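Local atomic coordinates of endo-polygalacturonase (Pectobacterium carotovorum subsp. carotovorum, PDB entry 1BHE), a protein that hydrolyses the alpha-1,4 links of polygalacturonic acid in plant cell walls, thereby macerating and soft-rotting plant tissue. Residues T26-Q30 with F52-S58. Numbering follows the deposited sequence.
Sequences TSTIQ and FLSGPLS
Ile-29 lays its two branches against Leu-57 and Phe-52 of strand 51-58, where helix 26-33 caps the N-terminal end of the right-handed parallel beta-helix of this family 28 glycosyl hydrolase. Its CG2 crosses the Leu-57 side chain at about a right angle, 4.0 Å from CD1, while CD1 at the end of the other branch comes obliquely to within 4.1 Å of CD2 of the Phe-52 ring. A beta-branched, purely apolar residue suits this place, since one side chain can fill two directions at once; Leu-18 and Leu-73, from strands 14-19 and 72-75, extend the apolar packing around it. Beside these apolar contacts, polar side chains of the helix reach for main-chain groups of strand 51-58. Thr-26 holds OG1 beside its own backbone N, where it accepts the N-H of Gly-55 at 2.9 Å (N-H...O 164°), just where the chain turns between the two parts of the strand; Thr-26 N itself is buried without a partner. Within the turn, Ser-54 OG donates to Gly-55 O, 2.7 Å away. Gln-30, bent at chi2 (60°), brings its amide to both the N-H and the C=O of Ser-58, as a backbone partner in a sheet could: Ser-58 N donates to OE1 at 2.8 Å, and NE2 donates to Ser-58 O at 3.0 Å, both nearly straight, in the carbonyl planes and on lone pairs. Asn-34 OD1 also bonds NE2. Two bonds to one residue fix the amide's rotation and tell its oxygen from its nitrogen. A water donates to Gln-30 OE1 and to Pro-56 O, at 2.8 Å from each.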
ATOM      1  N   THR A  26      12.076  15.772  15.504  1.00  9.85           N
ATOM      2  CA  THR A  26      11.822  16.249  14.146  1.00  9.78           C
ATOM      3  C   THR A  26      12.942  17.060  13.519  1.00 10.07           C
ATOM      4  O   THR A  26      13.470  16.696  12.459  1.00  9.14           O
ATOM      5  CB  THR A  26      10.516  17.073  14.106  1.00  9.11           C
ATOM      6  OG1 THR A  26       9.561  16.425  14.960  1.00  8.50           O
ATOM      7  CG2 THR A  26       9.982  17.154  12.687  1.00  8.76           C
ATOM      8  N   SER A  27      13.296  18.199  14.115  1.00 10.33           N
ATOM      9  CA  SER A  27      14.299  19.072  13.510  1.00 11.17           C
ATOM     10  C   SER A  27      15.692  18.468  13.558  1.00 10.32           C
ATOM     11  O   SER A  27      16.486  18.732  12.648  1.00 10.52           O
ATOM     12  CB  SER A  27      14.260  20.470  14.132  1.00 12.46           C
ATOM     13  OG  SER A  27      14.364  20.364  15.546  1.00 15.37           O
ATOM     14  N   THR A  28      16.006  17.651  14.557  1.00  9.77           N
ATOM     15  CA  THR A  28      17.308  16.992  14.620  1.00 10.69           C
ATOM     16  C   THR A  28      17.462  16.026  13.447  1.00 10.28           C
ATOM     17  O   THR A  28      18.497  16.006  12.782  1.00 10.22           O
ATOM     18  CB  THR A  28      17.565  16.280  15.957  1.00 11.32           C
ATOM     19  OG1 THR A  28      16.657  15.186  16.128  1.00 15.02           O
ATOM     20  CG2 THR A  28      17.375  17.242  17.117  1.00 10.09           C
ATOM     21  N   ILE A  29      16.422  15.246  13.163  1.00  9.50           N
ATOM     22  CA  ILE A  29      16.469  14.323  12.025  1.00  8.65           C
ATOM     23  C   ILE A  29      16.477  15.076  10.701  1.00  8.07           C
ATOM     24  O   ILE A  29      17.259  14.759   9.796  1.00  8.31           O
ATOM     25  CB  ILE A  29      15.299  13.320  12.077  1.00  8.52           C
ATOM     26  CG1 ILE A  29      15.385  12.444  13.333  1.00  8.62           C
ATOM     27  CG2 ILE A  29      15.307  12.435  10.834  1.00  8.65           C
ATOM     28  CD1 ILE A  29      14.162  11.577  13.579  1.00  9.48           C
ATOM     29  N   GLN A  30      15.628  16.089  10.541  1.00  7.63           N
ATOM     30  CA  GLN A  30      15.560  16.863   9.311  1.00  8.16           C
ATOM     31  C   GLN A  30      16.894  17.530   8.986  1.00  8.60           C
ATOM     32  O   GLN A  30      17.358  17.492   7.848  1.00  7.93           O
ATOM     33  CB  GLN A  30      14.451  17.918   9.330  1.00  7.92           C
ATOM     34  CG  GLN A  30      14.132  18.474   7.940  1.00  7.86           C
ATOM     35  CD  GLN A  30      13.677  17.379   6.993  1.00  8.79           C
ATOM     36  OE1 GLN A  30      12.602  16.811   7.203  1.00  8.26           O
ATOM     37  NE2 GLN A  30      14.488  17.081   5.980  1.00  8.25           N
ATOM     38  N   PHE A  52      12.621   7.519  18.476  1.00  7.84           N
ATOM     39  CA  PHE A  52      12.707   8.861  17.916  1.00  7.97           C
ATOM     40  C   PHE A  52      11.269   9.347  17.687  1.00  8.88           C
ATOM     41  O   PHE A  52      10.561   8.764  16.862  1.00  8.84           O
ATOM     42  CB  PHE A  52      13.481   8.900  16.604  1.00  7.84           C
ATOM     43  CG  PHE A  52      14.968   8.704  16.724  1.00  7.45           C
ATOM     44  CD1 PHE A  52      15.518   7.438  16.676  1.00  7.04           C
ATOM     45  CD2 PHE A  52      15.808   9.797  16.873  1.00  7.80           C
ATOM     46  CE1 PHE A  52      16.884   7.254  16.781  1.00  7.60           C
ATOM     47  CE2 PHE A  52      17.180   9.623  16.982  1.00  8.48           C
ATOM     48  CZ  PHE A  52      17.716   8.352  16.930  1.00  7.81           C
ATOM     49  N   LEU A  53      10.847  10.343  18.449  1.00  9.56           N
ATOM     50  CA  LEU A  53       9.485  10.880  18.334  1.00 10.40           C
ATOM     51  C   LEU A  53       9.527  12.081  17.399  1.00  9.91           C
ATOM     52  O   LEU A  53      10.261  13.041  17.666  1.00 10.15           O
ATOM     53  CB  LEU A  53       8.966  11.246  19.721  1.00 11.78           C
ATOM     54  CG  LEU A  53       7.457  11.316  19.945  1.00 13.68           C
ATOM     55  CD1 LEU A  53       6.754  10.033  19.525  1.00 13.69           C
ATOM     56  CD2 LEU A  53       7.156  11.613  21.410  1.00 14.60           C
ATOM     57  N   SER A  54       8.792  12.027  16.293  1.00  9.20           N
ATOM     58  CA  SER A  54       8.883  13.088  15.292  1.00  7.93           C
ATOM     59  C   SER A  54       7.582  13.375  14.561  1.00  7.36           C
ATOM     60  O   SER A  54       6.677  12.553  14.489  1.00  6.71           O
ATOM     61  CB  SER A  54       9.932  12.628  14.254  1.00  8.16           C
ATOM     62  OG  SER A  54      10.007  13.477  13.125  1.00  7.42           O
ATOM     63  N   GLY A  55       7.533  14.562  13.965  1.00  6.96           N
ATOM     64  CA  GLY A  55       6.441  14.966  13.089  1.00  6.77           C
ATOM     65  C   GLY A  55       6.940  14.755  11.654  1.00  6.58           C
ATOM     66  O   GLY A  55       7.942  14.072  11.425  1.00  6.21           O
ATOM     67  N   PRO A  56       6.260  15.347  10.686  1.00  6.83           N
ATOM     68  CA  PRO A  56       6.599  15.201   9.286  1.00  6.75           C
ATOM     69  C   PRO A  56       8.064  15.424   8.951  1.00  6.16           C
ATOM     70  O   PRO A  56       8.671  16.401   9.381  1.00  5.13           O
ATOM     71  CB  PRO A  56       5.741  16.260   8.591  1.00  6.96           C
ATOM     72  CG  PRO A  56       4.533  16.361   9.458  1.00  7.26           C
ATOM     73  CD  PRO A  56       5.029  16.159  10.869  1.00  7.25           C
ATOM     74  N   LEU A  57       8.612  14.523   8.144  1.00  4.99           N
ATOM     75  CA  LEU A  57       9.977  14.587   7.676  1.00  4.10           C
ATOM     76  C   LEU A  57       9.990  14.578   6.144  1.00  5.01           C
ATOM     77  O   LEU A  57       9.119  13.969   5.523  1.00  4.20           O
ATOM     78  CB  LEU A  57      10.789  13.385   8.181  1.00  4.38           C
ATOM     79  CG  LEU A  57      10.932  13.213   9.693  1.00  4.25           C
ATOM     80  CD1 LEU A  57      11.478  11.831  10.050  1.00  4.12           C
ATOM     81  CD2 LEU A  57      11.820  14.306  10.281  1.00  4.60           C
ATOM     82  N   SER A  58      10.979  15.243   5.568  1.00  5.27           N
ATOM     83  CA  SER A  58      11.157  15.252   4.116  1.00  4.81           C
ATOM     84  C   SER A  58      12.467  14.554   3.757  1.00  4.71           C
ATOM     85  O   SER A  58      13.546  14.869   4.269  1.00  4.51           O
ATOM     86  CB  SER A  58      11.185  16.678   3.572  1.00  6.28           C
ATOM     87  OG  SER A  58      11.391  16.694   2.170  1.00  8.23           O
TER
HETATM   88  O   HOH W   1      10.734  18.114   8.762  1.00  8.02           O